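Local coordinates for chitinase (Thermococcus chitonophagus, PDB 5XSW), which probably hydrolyses chitin as an endochitinase, seen here as a fragment with an N-terminal beta-rich part and a mainly helical part holding bound sugar, at residues F151-P156 with V201-L206; K50-G55 with K83-I88; R429-A434 with L457-K462; G30-I35 with I75-T80. One frame throughout, in Å; residues are numbered along the deposited sequence.

Contact 1 of 4, residues F151-P156 with V201-L206; sequences FIMYNP and VNPNFL
Phe151 and Phe205 form an edge-to-face aromatic pair at the start of helix 203-214, whose far end brings Lys212, Glu213 and Asn214 to the bound sugar. The edge of Phe151 turns to the face of Phe205, Phe151 CD1 lying 3.8 Å from Phe205 CD2, with the planes at 62°. Phe151 CA also sits over that face, 4.2 Å from the centroid of the Phe205 ring, in a CH-pi contact. With its CG anti to the backbone N (chi1 165°), the Phe151 ring reaches Val201 as well, Phe151 CE1 to Val201 CG2 at 3.6 Å. An alanine here is likely to open a gap between Val201 and Phe205, leaving the Phe205 face without its aromatic edge. The backbones meet in a single bridge between Ile152 and Val201, and next to it Asn202 N donates to Phe151 O (3.0 Å, nearly straight). Met153, its chain bent twice, lays CE 3.4 Å from Asn202 OD1 and 3.9 Å from Pro203 CD. Farther out, Leu300 of helix 288-311 packs on both phenylalanines, and Thr329 OG1 is bonded to Phe151 N. Asn202 ND2 bonds to Gly150 O and Asp386 OD1, which fixes the amide's rotation. Asn202 is the N-cap of the helix: its OD1 accepts from Asn204 N at 3.0 Å, the donor standing above the carbonyl plane.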
loop_
_atom_site.group_PDB
_atom_site.type_symbol
_atom_site.label_atom_id
_atom_site.label_comp_id
_atom_site.label_asym_id
_atom_site.label_seq_id
_atom_site.Cartn_x
_atom_site.Cartn_y
_atom_site.Cartn_z
ATOM N N PHE A 151 -16.062 17.502 -1.193
ATOM C CA PHE A 151 -15.874 16.091 -0.901
ATOM C C PHE A 151 -16.955 15.550 0.100
ATOM O O PHE A 151 -17.582 14.527 -0.135
ATOM C CB PHE A 151 -14.440 15.904 -0.300
ATOM C CG PHE A 151 -14.225 14.587 0.372
ATOM C CD1 PHE A 151 -14.540 13.406 -0.304
ATOM C CD2 PHE A 151 -13.631 14.515 1.619
ATOM C CE1 PHE A 151 -14.301 12.170 0.277
ATOM C CE2 PHE A 151 -13.431 13.252 2.219
ATOM C CZ PHE A 151 -13.765 12.095 1.530
ATOM N N ILE A 152 -17.146 16.246 1.220
ATOM C CA ILE A 152 -18.109 15.801 2.280
ATOM C C ILE A 152 -19.407 16.593 2.138
ATOM O O ILE A 152 -19.348 17.802 1.950
ATOM C CB ILE A 152 -17.525 15.985 3.734
ATOM C CG1 ILE A 152 -16.275 15.080 3.931
ATOM C CG2 ILE A 152 -18.594 15.691 4.846
ATOM C CD1 ILE A 152 -16.648 13.581 3.991
ATOM N N MET A 153 -20.556 15.919 2.266
ATOM C CA MET A 153 -21.831 16.558 2.015
ATOM C C MET A 153 -22.320 17.176 3.352
ATOM O O MET A 153 -23.197 16.614 3.997
ATOM C CB MET A 153 -22.867 15.553 1.477
ATOM C CG MET A 153 -24.169 16.328 0.935
ATOM S SD MET A 153 -23.897 17.019 -0.705
ATOM C CE MET A 153 -24.355 15.675 -1.786
ATOM N N TYR A 154 -21.687 18.261 3.796
ATOM C CA TYR A 154 -22.117 18.900 5.064
ATOM C C TYR A 154 -23.536 19.458 4.928
ATOM O O TYR A 154 -24.269 19.452 5.872
ATOM C CB TYR A 154 -21.172 20.037 5.453
ATOM C CG TYR A 154 -19.740 19.595 5.725
ATOM C CD1 TYR A 154 -19.423 18.992 6.904
ATOM C CD2 TYR A 154 -18.719 19.822 4.772
ATOM C CE1 TYR A 154 -18.048 18.567 7.162
ATOM C CE2 TYR A 154 -17.342 19.421 5.016
ATOM C CZ TYR A 154 -17.037 18.806 6.199
ATOM O OH TYR A 154 -15.740 18.410 6.491
ATOM N N ASN A 155 -23.904 19.948 3.749
ATOM C CA ASN A 155 -25.234 20.567 3.551
ATOM C C ASN A 155 -26.007 19.949 2.358
ATOM O O ASN A 155 -26.059 20.509 1.273
ATOM C CB ASN A 155 -25.053 22.088 3.343
ATOM C CG ASN A 155 -24.264 22.770 4.502
ATOM O OD1 ASN A 155 -23.128 23.246 4.305
ATOM N ND2 ASN A 155 -24.883 22.864 5.686
ATOM N N PRO A 156 -26.523 18.755 2.546
ATOM C CA PRO A 156 -27.143 17.988 1.470
ATOM C C PRO A 156 -28.279 18.805 0.869
ATOM O O PRO A 156 -29.006 19.518 1.600
ATOM C CB PRO A 156 -27.666 16.730 2.176
ATOM C CG PRO A 156 -27.083 16.734 3.497
ATOM C CD PRO A 156 -26.598 18.080 3.847
ATOM N N VAL A 201 -19.864 10.950 1.423
ATOM C CA VAL A 201 -19.198 11.519 0.256
ATOM C C VAL A 201 -20.176 11.937 -0.835
ATOM O O VAL A 201 -21.053 11.135 -1.229
ATOM C CB VAL A 201 -18.193 10.454 -0.365
ATOM C CG1 VAL A 201 -17.443 11.063 -1.587
ATOM C CG2 VAL A 201 -17.219 10.046 0.780
ATOM N N ASN A 202 -20.037 13.185 -1.277
ATOM C CA ASN A 202 -20.798 13.818 -2.354
ATOM C C ASN A 202 -20.619 13.033 -3.655
ATOM O O ASN A 202 -19.507 12.930 -4.156
ATOM C CB ASN A 202 -20.271 15.248 -2.552
ATOM C CG ASN A 202 -20.987 16.028 -3.654
ATOM O OD1 ASN A 202 -21.967 15.569 -4.269
ATOM N ND2 ASN A 202 -20.521 17.241 -3.882
ATOM N N PRO A 203 -21.701 12.468 -4.194
ATOM C CA PRO A 203 -21.584 11.720 -5.447
ATOM C C PRO A 203 -20.969 12.556 -6.546
ATOM O O PRO A 203 -20.269 11.991 -7.389
ATOM C CB PRO A 203 -23.075 11.358 -5.814
ATOM C CG PRO A 203 -23.812 11.428 -4.494
ATOM C CD PRO A 203 -23.080 12.515 -3.671
ATOM N N ASN A 204 -21.205 13.873 -6.568
ATOM C CA ASN A 204 -20.627 14.678 -7.644
ATOM C C ASN A 204 -19.063 14.714 -7.540
ATOM O O ASN A 204 -18.352 14.842 -8.537
ATOM C CB ASN A 204 -21.142 16.114 -7.562
ATOM C CG ASN A 204 -22.617 16.225 -7.973
ATOM O OD1 ASN A 204 -23.138 15.393 -8.727
ATOM N ND2 ASN A 204 -23.297 17.246 -7.440
ATOM N N PHE A 205 -18.566 14.626 -6.322
ATOM C CA PHE A 205 -17.100 14.665 -6.137
ATOM C C PHE A 205 -16.511 13.337 -6.728
ATOM O O PHE A 205 -15.521 13.369 -7.442
ATOM C CB PHE A 205 -16.733 14.791 -4.667
ATOM C CG PHE A 205 -15.231 14.732 -4.444
ATOM C CD1 PHE A 205 -14.474 15.866 -4.676
ATOM C CD2 PHE A 205 -14.598 13.522 -4.101
ATOM C CE1 PHE A 205 -13.065 15.849 -4.544
ATOM C CE2 PHE A 205 -13.175 13.469 -3.972
ATOM C CZ PHE A 205 -12.429 14.653 -4.194
ATOM N N LEU A 206 -17.107 12.191 -6.397
ATOM C CA LEU A 206 -16.598 10.888 -6.958
ATOM C C LEU A 206 -16.736 10.870 -8.469
ATOM O O LEU A 206 -15.874 10.344 -9.179
ATOM C CB LEU A 206 -17.345 9.662 -6.367
ATOM C CG LEU A 206 -16.981 9.409 -4.890
ATOM C CD1 LEU A 206 -17.718 8.220 -4.287
ATOM C CD2 LEU A 206 -15.432 9.133 -4.725
#

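Contact 2 of 4, residues K50-G55 with K83-I88; sequences KYADGG and KIIIEI
Lys83 meets the end of strand 45-51 through its carbonyl: O accepts from Ala52 N at 2.9 Å, the donor standing above the carbonyl plane, and the same oxygen lies in plane at the edge of the Tyr51 ring. Lys83 CB rests 3.8 Å from Ala52 CB. Ile84 comes next, facing Tyr51 in a non-hydrogen-bonded pair. The two side chains run alongside each other on one face of the sheet, Ile84 CG1 being 3.8 Å from Tyr51 CD1. Tyr51 CG is anti to its carbonyl carbon (chi1 -64°), which keeps the ring beside the isoleucine, while Arg73 makes a cation-pi contact with it. A serine in place of Tyr51 would probably leave Ile84 CG1 without its flat neighbour and Arg73 without an aromatic mate. Ile85 closes the hydrogen-bonded pair with Lys50: Ile85 N gives to Lys50 O at 2.7 Å, and Lys50 N returns a bond to Ile85 O at 2.9 Å. On the opposite face from Tyr51, Ile85 CD1 reaches across, diagonally, to Ala52 CA, 3.7 Å away. Beyond, Glu87 carries the backbone pairing on to Leu47 and Ser48. Strand 45-51 is, within this chain, one of the two edge strands of a four-stranded antiparallel sheet, and it leaves that sheet here through a type I beta turn from Tyr51 to Gly54.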
loop_
_atom_site.group_PDB
_atom_site.type_symbol
_atom_site.label_atom_id
_atom_site.label_comp_id
_atom_site.label_asym_id
_atom_site.label_seq_id
_atom_site.Cartn_x
_atom_site.Cartn_y
_atom_site.Cartn_z
ATOM N N LYS A 50 4.323 2.078 35.950
ATOM C CA LYS A 50 5.100 0.953 35.409
ATOM C C LYS A 50 4.181 -0.128 34.936
ATOM O O LYS A 50 3.019 -0.180 35.363
ATOM C CB LYS A 50 6.051 0.383 36.468
ATOM C CG LYS A 50 7.050 1.423 36.990
ATOM C CD LYS A 50 8.008 0.790 38.005
ATOM C CE LYS A 50 9.143 1.735 38.369
ATOM N NZ LYS A 50 10.143 1.062 39.261
ATOM N N TYR A 51 4.663 -0.999 34.046
ATOM C CA TYR A 51 3.849 -2.152 33.663
ATOM C C TYR A 51 4.003 -3.220 34.699
ATOM O O TYR A 51 5.089 -3.388 35.231
ATOM C CB TYR A 51 4.240 -2.747 32.301
ATOM C CG TYR A 51 4.025 -1.822 31.137
ATOM C CD1 TYR A 51 2.732 -1.398 30.788
ATOM C CD2 TYR A 51 5.089 -1.401 30.368
ATOM C CE1 TYR A 51 2.528 -0.543 29.721
ATOM C CE2 TYR A 51 4.902 -0.552 29.287
ATOM C CZ TYR A 51 3.614 -0.138 28.966
ATOM O OH TYR A 51 3.418 0.690 27.906
ATOM N N ALA A 52 2.928 -3.962 34.945
ATOM C CA ALA A 52 2.943 -4.986 35.962
ATOM C C ALA A 52 3.943 -6.075 35.631
ATOM O O ALA A 52 4.518 -6.674 36.541
ATOM C CB ALA A 52 1.568 -5.580 36.138
ATOM N N ASP A 53 4.125 -6.346 34.333
ATOM C CA ASP A 53 5.009 -7.416 33.888
ATOM C C ASP A 53 6.362 -6.892 33.400
ATOM O O ASP A 53 7.040 -7.549 32.618
ATOM C CB ASP A 53 4.317 -8.289 32.798
ATOM C CG ASP A 53 3.790 -7.482 31.572
ATOM O OD1 ASP A 53 3.834 -6.217 31.563
ATOM O OD2 ASP A 53 3.292 -8.144 30.613
ATOM N N GLY A 54 6.774 -5.728 33.896
ATOM C CA GLY A 54 8.088 -5.192 33.604
ATOM C C GLY A 54 8.078 -4.084 32.574
ATOM O O GLY A 54 7.210 -4.043 31.706
ATOM N N GLY A 55 9.054 -3.192 32.667
ATOM C CA GLY A 55 9.126 -2.024 31.807
ATOM C C GLY A 55 8.147 -0.948 32.260
ATOM O O GLY A 55 7.413 -1.127 33.221
ATOM N N LYS A 83 -1.423 -4.446 31.925
ATOM C CA LYS A 83 -1.708 -4.009 33.299
ATOM C C LYS A 83 -0.690 -3.010 33.691
ATOM O O LYS A 83 0.502 -3.213 33.481
ATOM C CB LYS A 83 -1.732 -5.178 34.270
ATOM C CG LYS A 83 -2.972 -5.998 34.111
ATOM C CD LYS A 83 -3.094 -7.097 35.126
ATOM C CE LYS A 83 -4.326 -7.951 34.865
ATOM N NZ LYS A 83 -4.045 -9.340 35.311
ATOM N N ILE A 84 -1.176 -1.883 34.216
ATOM C CA ILE A 84 -0.318 -0.792 34.579
ATOM C C ILE A 84 -0.453 -0.477 36.101
ATOM O O ILE A 84 -1.568 -0.474 36.644
ATOM C CB ILE A 84 -0.677 0.448 33.759
ATOM C CG1 ILE A 84 -0.313 0.215 32.278
ATOM C CG2 ILE A 84 0.040 1.655 34.266
ATOM C CD1 ILE A 84 -0.704 1.374 31.378
ATOM N N ILE A 85 0.677 -0.264 36.768
ATOM C CA ILE A 85 0.671 0.113 38.186
ATOM C C ILE A 85 1.108 1.549 38.336
ATOM O O ILE A 85 2.196 1.947 37.893
ATOM C CB ILE A 85 1.553 -0.805 39.004
ATOM C CG1 ILE A 85 0.979 -2.208 38.912
ATOM C CG2 ILE A 85 1.602 -0.314 40.494
ATOM C CD1 ILE A 85 2.003 -3.237 39.041
ATOM N N ILE A 86 0.208 2.338 38.932
ATOM C CA ILE A 86 0.383 3.763 39.146
ATOM C C ILE A 86 0.521 4.019 40.662
ATOM O O ILE A 86 -0.322 3.588 41.449
ATOM C CB ILE A 86 -0.816 4.573 38.638
ATOM C CG1 ILE A 86 -1.078 4.295 37.140
ATOM C CG2 ILE A 86 -0.651 6.068 38.958
ATOM C CD1 ILE A 86 -2.498 4.587 36.747
ATOM N N GLU A 87 1.588 4.696 41.049
ATOM C CA GLU A 87 1.780 5.058 42.455
ATOM C C GLU A 87 1.729 6.562 42.613
ATOM O O GLU A 87 2.454 7.290 41.922
ATOM C CB GLU A 87 3.092 4.497 42.973
ATOM C CG GLU A 87 2.906 3.063 43.480
ATOM C CD GLU A 87 4.213 2.333 43.704
ATOM O OE1 GLU A 87 5.210 2.998 44.101
ATOM O OE2 GLU A 87 4.231 1.097 43.468
ATOM N N ILE A 88 0.853 7.020 43.518
ATOM C CA ILE A 88 0.596 8.439 43.704
ATOM C C ILE A 88 0.946 8.826 45.167
ATOM O O ILE A 88 0.592 8.107 46.108
ATOM C CB ILE A 88 -0.893 8.774 43.467
ATOM C CG1 ILE A 88 -1.364 8.350 42.070
ATOM C CG2 ILE A 88 -1.160 10.299 43.645
ATOM C CD1 ILE A 88 -0.855 9.256 41.002
#

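Contact 3 of 4, residues R429-A434 with L457-K462; sequences RDVKRA and LRVAMK
Helices 429-434 and 457-461 run nearly antiparallel, their N-to-C directions 157° apart and their axes 8.8 Å from each other at closest approach. The backbones come nearest at Val431 and Ala460, whose CA atoms are 5.9 Å apart; the small side chain of Ala460 suits so close an approach. No hydrogen bond crosses, and the contact is mostly apolar, with valine and alanine methyls doing most of the touching. Val459 is directed toward the other helix and straddles one turn of it. With CG1 anti to the backbone N (chi1 166°), that branch touches Asp430, 3.8 Å from CB and 3.7 Å from the carbonyl O, while CG2 meets Ala434 CB at 4.0 Å. Alongside, Val431 lays CG2 against Ala460 CB at 3.7 Å. Asp430 offers Val459 its aliphatic CB and sends its carboxylate elsewhere: OD2 is hydrogen-bonded to His463 NE2 just past the second segment, and OD1 takes the backbone N-H of Gly125, so both oxygens of this buried acid have a donor. Helix 399-412 covers one flank, where Phe406 touches both Val431 and Ala460, and helix 186-199 packs against Leu457 and Met461 on the far side of helix 449-461.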
loop_
_atom_site.group_PDB
_atom_site.type_symbol
_atom_site.label_atom_id
_atom_site.label_comp_id
_atom_site.label_asym_id
_atom_site.label_seq_id
_atom_site.Cartn_x
_atom_site.Cartn_y
_atom_site.Cartn_z
ATOM N N ARG A 429 -35.548 -9.114 3.975
ATOM C CA ARG A 429 -37.041 -9.021 4.053
ATOM C C ARG A 429 -37.525 -7.562 4.173
ATOM O O ARG A 429 -38.416 -7.115 3.435
ATOM C CB ARG A 429 -37.584 -9.859 5.240
ATOM C CG ARG A 429 -37.513 -11.376 4.988
ATOM C CD ARG A 429 -38.322 -12.205 6.010
ATOM N NE ARG A 429 -37.752 -12.149 7.361
ATOM C CZ ARG A 429 -36.721 -12.893 7.766
ATOM N NH1 ARG A 429 -36.143 -13.766 6.940
ATOM N NH2 ARG A 429 -36.275 -12.773 9.001
ATOM N N ASP A 430 -36.918 -6.793 5.094
ATOM C CA ASP A 430 -37.252 -5.369 5.211
ATOM C C ASP A 430 -36.983 -4.572 3.933
ATOM O O ASP A 430 -37.789 -3.739 3.522
ATOM C CB ASP A 430 -36.459 -4.728 6.348
ATOM C CG ASP A 430 -37.020 -5.056 7.736
ATOM O OD1 ASP A 430 -38.098 -5.724 7.854
ATOM O OD2 ASP A 430 -36.372 -4.615 8.713
ATOM N N VAL A 431 -35.831 -4.829 3.299
ATOM C CA VAL A 431 -35.501 -4.124 2.042
ATOM C C VAL A 431 -36.523 -4.445 0.968
ATOM O O VAL A 431 -37.015 -3.570 0.232
ATOM C CB VAL A 431 -34.062 -4.534 1.551
ATOM C CG1 VAL A 431 -33.831 -4.126 0.078
ATOM C CG2 VAL A 431 -32.983 -3.944 2.509
ATOM N N LYS A 432 -36.852 -5.734 0.845
ATOM C CA LYS A 432 -37.876 -6.101 -0.167
ATOM C C LYS A 432 -39.246 -5.488 0.123
ATOM O O LYS A 432 -39.959 -4.977 -0.793
ATOM C CB LYS A 432 -38.023 -7.633 -0.267
ATOM C CG LYS A 432 -39.029 -8.010 -1.381
ATOM C CD LYS A 432 -38.891 -9.418 -1.823
ATOM C CE LYS A 432 -39.683 -9.641 -3.128
ATOM N NZ LYS A 432 -39.320 -11.005 -3.639
ATOM N N ARG A 433 -39.629 -5.516 1.405
ATOM C CA ARG A 433 -40.907 -4.865 1.777
ATOM C C ARG A 433 -40.875 -3.391 1.466
ATOM O O ARG A 433 -41.838 -2.826 0.917
ATOM C CB ARG A 433 -41.236 -5.076 3.271
ATOM C CG ARG A 433 -42.594 -4.452 3.661
ATOM C CD ARG A 433 -42.990 -4.763 5.103
ATOM N NE ARG A 433 -44.208 -4.041 5.514
ATOM C CZ ARG A 433 -45.450 -4.505 5.358
ATOM N NH1 ARG A 433 -45.653 -5.696 4.801
ATOM N NH2 ARG A 433 -46.488 -3.783 5.766
ATOM N N ALA A 434 -39.745 -2.731 1.773
ATOM C CA ALA A 434 -39.673 -1.303 1.447
ATOM C C ALA A 434 -39.733 -1.069 -0.068
ATOM O O ALA A 434 -40.378 -0.132 -0.579
ATOM C CB ALA A 434 -38.341 -0.673 2.076
ATOM N N LEU A 457 -31.477 2.159 1.117
ATOM C CA LEU A 457 -30.211 2.020 1.881
ATOM C C LEU A 457 -30.390 2.167 3.420
ATOM O O LEU A 457 -29.806 1.398 4.214
ATOM C CB LEU A 457 -29.187 3.054 1.394
ATOM C CG LEU A 457 -28.582 2.769 -0.022
ATOM C CD1 LEU A 457 -27.577 3.873 -0.458
ATOM C CD2 LEU A 457 -27.915 1.367 -0.061
ATOM N N ARG A 458 -31.203 3.129 3.822
ATOM C CA ARG A 458 -31.426 3.389 5.259
ATOM C C ARG A 458 -32.148 2.235 5.906
ATOM O O ARG A 458 -31.794 1.810 7.019
ATOM C CB ARG A 458 -32.237 4.695 5.440
ATOM C CG ARG A 458 -31.344 5.894 5.197
ATOM C CD ARG A 458 -32.017 7.242 5.232
ATOM N NE ARG A 458 -31.069 8.220 4.710
ATOM C CZ ARG A 458 -31.406 9.346 4.123
ATOM N NH1 ARG A 458 -32.680 9.679 3.994
ATOM N NH2 ARG A 458 -30.472 10.133 3.622
ATOM N N VAL A 459 -33.127 1.682 5.183
ATOM C CA VAL A 459 -33.778 0.472 5.676
ATOM C C VAL A 459 -32.780 -0.620 5.851
ATOM O O VAL A 459 -32.722 -1.249 6.919
ATOM C CB VAL A 459 -34.891 0.031 4.737
ATOM C CG1 VAL A 459 -35.320 -1.392 5.062
ATOM C CG2 VAL A 459 -36.045 1.018 4.884
ATOM N N ALA A 460 -31.946 -0.854 4.836
ATOM C CA ALA A 460 -30.915 -1.895 5.013
ATOM C C ALA A 460 -30.011 -1.583 6.192
ATOM O O ALA A 460 -29.662 -2.479 6.983
ATOM C CB ALA A 460 -30.053 -2.039 3.707
ATOM N N MET A 461 -29.592 -0.314 6.296
ATOM C CA MET A 461 -28.581 0.027 7.308
ATOM C C MET A 461 -29.071 0.021 8.745
ATOM O O MET A 461 -28.256 -0.023 9.698
ATOM C CB MET A 461 -27.954 1.415 6.986
ATOM C CG MET A 461 -27.117 1.291 5.668
ATOM S SD MET A 461 -26.462 2.879 5.125
ATOM C CE MET A 461 -25.089 3.081 6.252
ATOM N N LYS A 462 -30.394 0.044 8.915
ATOM C CA LYS A 462 -30.976 -0.166 10.250
ATOM C C LYS A 462 -30.489 -1.490 10.787
ATOM O O LYS A 462 -30.426 -1.688 11.971
ATOM C CB LYS A 462 -32.515 -0.152 10.190
ATOM C CG LYS A 462 -33.154 1.222 9.988
ATOM C CD LYS A 462 -33.072 1.980 11.384
ATOM C CE LYS A 462 -33.735 3.357 11.385
ATOM N NZ LYS A 462 -33.470 4.097 12.694
#

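Contact 4 of 4, residues G30-I35 with I75-T80; sequences GWCFDI and IFHLNT
Phe33 and Phe76 are a hydrogen-bonded pair of two strands in an antiparallel sheet of the N-terminal part: Phe33 N gives to Phe76 O at 3.0 Å and Phe76 N to Phe33 O at 2.9 Å. On their face of the sheet Ile35 meets the Phe76 ring obliquely, Ile35 CD1 lying 3.6 Å from Phe76 CE1. The other face carries Cys32 and His77; Trp31, one residue earlier, brings its ring up to the histidine. Cys32 SG, anti to the backbone N (chi1 -166°), sits over the imidazole, 3.8 Å from the centroid of the His77 ring. In an offset edge-to-face pair the His77 edge points at the Trp31 face, planes at 85°, His77 CE1 3.6 Å from Trp31 CH2. A water over the Trp31 ring centre bridges the two segments: it donates to Trp31 O (2.7 Å), accepts from Leu78 N (3.1 Å) and is bonded to His77 ND1 (2.8 Å). With NE2 held by Asp475 OD1, the imidazole is gripped at both nitrogens, which fixes its rotation. Helix 475-482 lies against the Asp34 and Ile75 side, Tyr478 touching both, while strand 12-21 flanks the other face, with Leu19 on Phe76 and Asn21 on Phe33.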
loop_
_atom_site.group_PDB
_atom_site.type_symbol
_atom_site.label_atom_id
_atom_site.label_comp_id
_atom_site.label_asym_id
_atom_site.label_seq_id
_atom_site.Cartn_x
_atom_site.Cartn_y
_atom_site.Cartn_z
ATOM N N GLY A 30 -14.108 -3.999 16.956
ATOM C CA GLY A 30 -13.303 -4.417 18.090
ATOM C C GLY A 30 -12.266 -5.468 17.758
ATOM O O GLY A 30 -11.850 -6.242 18.635
ATOM N N TRP A 31 -11.815 -5.503 16.500
ATOM C CA TRP A 31 -10.852 -6.534 16.101
ATOM C C TRP A 31 -9.480 -6.140 16.596
ATOM O O TRP A 31 -8.633 -6.983 16.947
ATOM C CB TRP A 31 -10.873 -6.716 14.572
ATOM C CG TRP A 31 -9.861 -7.699 14.032
ATOM C CD1 TRP A 31 -10.010 -9.066 13.921
ATOM C CD2 TRP A 31 -8.545 -7.395 13.527
ATOM N NE1 TRP A 31 -8.858 -9.616 13.397
ATOM C CE2 TRP A 31 -7.953 -8.617 13.144
ATOM C CE3 TRP A 31 -7.804 -6.215 13.389
ATOM C CZ2 TRP A 31 -6.677 -8.686 12.612
ATOM C CZ3 TRP A 31 -6.521 -6.290 12.873
ATOM C CH2 TRP A 31 -5.972 -7.529 12.494
ATOM N N CYS A 32 -9.249 -4.828 16.607
ATOM C CA CYS A 32 -8.035 -4.245 17.135
ATOM C C CYS A 32 -8.405 -2.853 17.687
ATOM O O CYS A 32 -9.228 -2.112 17.086
ATOM C CB CYS A 32 -6.938 -4.091 16.050
ATOM S SG CYS A 32 -5.353 -3.769 16.685
ATOM N N PHE A 33 -7.805 -2.515 18.819
ATOM C CA PHE A 33 -7.866 -1.138 19.348
ATOM C C PHE A 33 -6.501 -0.534 19.289
ATOM O O PHE A 33 -5.535 -1.101 19.809
ATOM C CB PHE A 33 -8.407 -1.119 20.824
ATOM C CG PHE A 33 -9.780 -1.687 20.952
ATOM C CD1 PHE A 33 -10.893 -0.948 20.569
ATOM C CD2 PHE A 33 -9.973 -2.966 21.435
ATOM C CE1 PHE A 33 -12.185 -1.479 20.686
ATOM C CE2 PHE A 33 -11.257 -3.520 21.537
ATOM C CZ PHE A 33 -12.361 -2.786 21.153
ATOM N N ASP A 34 -6.389 0.637 18.681
ATOM C CA ASP A 34 -5.131 1.347 18.656
ATOM C C ASP A 34 -5.244 2.531 19.634
ATOM O O ASP A 34 -6.060 3.420 19.411
ATOM C CB ASP A 34 -4.801 1.894 17.257
ATOM C CG ASP A 34 -4.359 0.800 16.276
ATOM O OD1 ASP A 34 -4.329 -0.374 16.686
ATOM O OD2 ASP A 34 -4.058 1.164 15.115
ATOM N N ILE A 35 -4.423 2.525 20.675
ATOM C CA ILE A 35 -4.525 3.574 21.725
ATOM C C ILE A 35 -3.495 4.652 21.549
ATOM O O ILE A 35 -2.292 4.393 21.595
ATOM C CB ILE A 35 -4.411 2.907 23.119
ATOM C CG1 ILE A 35 -5.629 1.957 23.272
ATOM C CG2 ILE A 35 -4.377 3.998 24.214
ATOM C CD1 ILE A 35 -5.744 1.316 24.614
ATOM N N ILE A 75 -1.015 -1.217 20.814
ATOM C CA ILE A 75 -1.873 -1.964 19.882
ATOM C C ILE A 75 -2.491 -3.149 20.568
ATOM O O ILE A 75 -1.773 -3.968 21.126
ATOM C CB ILE A 75 -1.041 -2.484 18.595
ATOM C CG1 ILE A 75 -0.421 -1.299 17.831
ATOM C CG2 ILE A 75 -1.910 -3.354 17.723
ATOM C CD1 ILE A 75 0.841 -1.679 17.009
ATOM N N PHE A 76 -3.806 -3.267 20.511
ATOM C CA PHE A 76 -4.527 -4.309 21.246
ATOM C C PHE A 76 -5.343 -5.195 20.326
ATOM O O PHE A 76 -6.517 -4.928 20.057
ATOM C CB PHE A 76 -5.482 -3.704 22.280
ATOM C CG PHE A 76 -4.759 -3.113 23.468
ATOM C CD1 PHE A 76 -4.105 -1.900 23.352
ATOM C CD2 PHE A 76 -4.692 -3.813 24.668
ATOM C CE1 PHE A 76 -3.384 -1.346 24.434
ATOM C CE2 PHE A 76 -3.996 -3.257 25.799
ATOM C CZ PHE A 76 -3.339 -2.025 25.662
ATOM N N HIS A 77 -4.712 -6.260 19.846
ATOM C CA HIS A 77 -5.388 -7.275 19.061
ATOM C C HIS A 77 -6.279 -8.113 19.965
ATOM O O HIS A 77 -6.296 -7.932 21.175
ATOM C CB HIS A 77 -4.331 -8.150 18.356
ATOM C CG HIS A 77 -3.716 -7.478 17.167
ATOM N ND1 HIS A 77 -4.415 -7.299 15.991
ATOM C CD2 HIS A 77 -2.500 -6.913 16.976
ATOM C CE1 HIS A 77 -3.659 -6.636 15.129
ATOM N NE2 HIS A 77 -2.485 -6.409 15.692
ATOM N N LEU A 78 -7.020 -9.024 19.370
ATOM C CA LEU A 78 -7.907 -9.913 20.091
ATOM C C LEU A 78 -7.194 -10.541 21.276
ATOM O O LEU A 78 -5.994 -10.874 21.194
ATOM C CB LEU A 78 -8.442 -10.996 19.164
ATOM C CG LEU A 78 -9.329 -10.637 17.971
ATOM C CD1 LEU A 78 -9.658 -11.925 17.162
ATOM C CD2 LEU A 78 -10.620 -9.936 18.379
ATOM N N ASN A 79 -7.906 -10.606 22.400
ATOM C CA ASN A 79 -7.390 -11.265 23.603
ATOM C C ASN A 79 -6.056 -10.735 24.105
ATOM O O ASN A 79 -5.158 -11.508 24.393
ATOM C CB ASN A 79 -7.258 -12.774 23.332
ATOM C CG ASN A 79 -7.243 -13.605 24.615
ATOM O OD1 ASN A 79 -7.829 -13.217 25.622
ATOM N ND2 ASN A 79 -6.578 -14.756 24.572
ATOM N N THR A 80 -5.913 -9.418 24.208
ATOM C CA THR A 80 -4.633 -8.824 24.591
ATOM C C THR A 80 -4.895 -8.008 25.879
ATOM O O THR A 80 -5.875 -7.286 25.929
ATOM C CB THR A 80 -4.053 -7.911 23.462
ATOM O OG1 THR A 80 -3.704 -8.714 22.318
ATOM C CG2 THR A 80 -2.818 -7.156 23.926
HETATM O O HOH W 1 -6.699 -8.818 16.309
#

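Contacts 2 and 4 belong to the N-terminal beta-rich part, contacts 1 and 3 to the helical part. Contacts 2 and 4 cross along the chain: their segments alternate, strand 32-41 leading to 45-51 and 75-77 to 80-89, with centres about 19 Å apart. Contact 2 lies far out, its centre about 38 Å from that of the chain. Contact 4 stands nearer the helical part, within about 16 Å of contact 3 and 20 Å of contact 1 by nearest atoms. Contacts 1 and 3 come within about 7 Å of each other without touching. Contact 1 is near the sugar site without lining it, the Phe205 side chain about 13 Å from a bound N-acetylglucosamine.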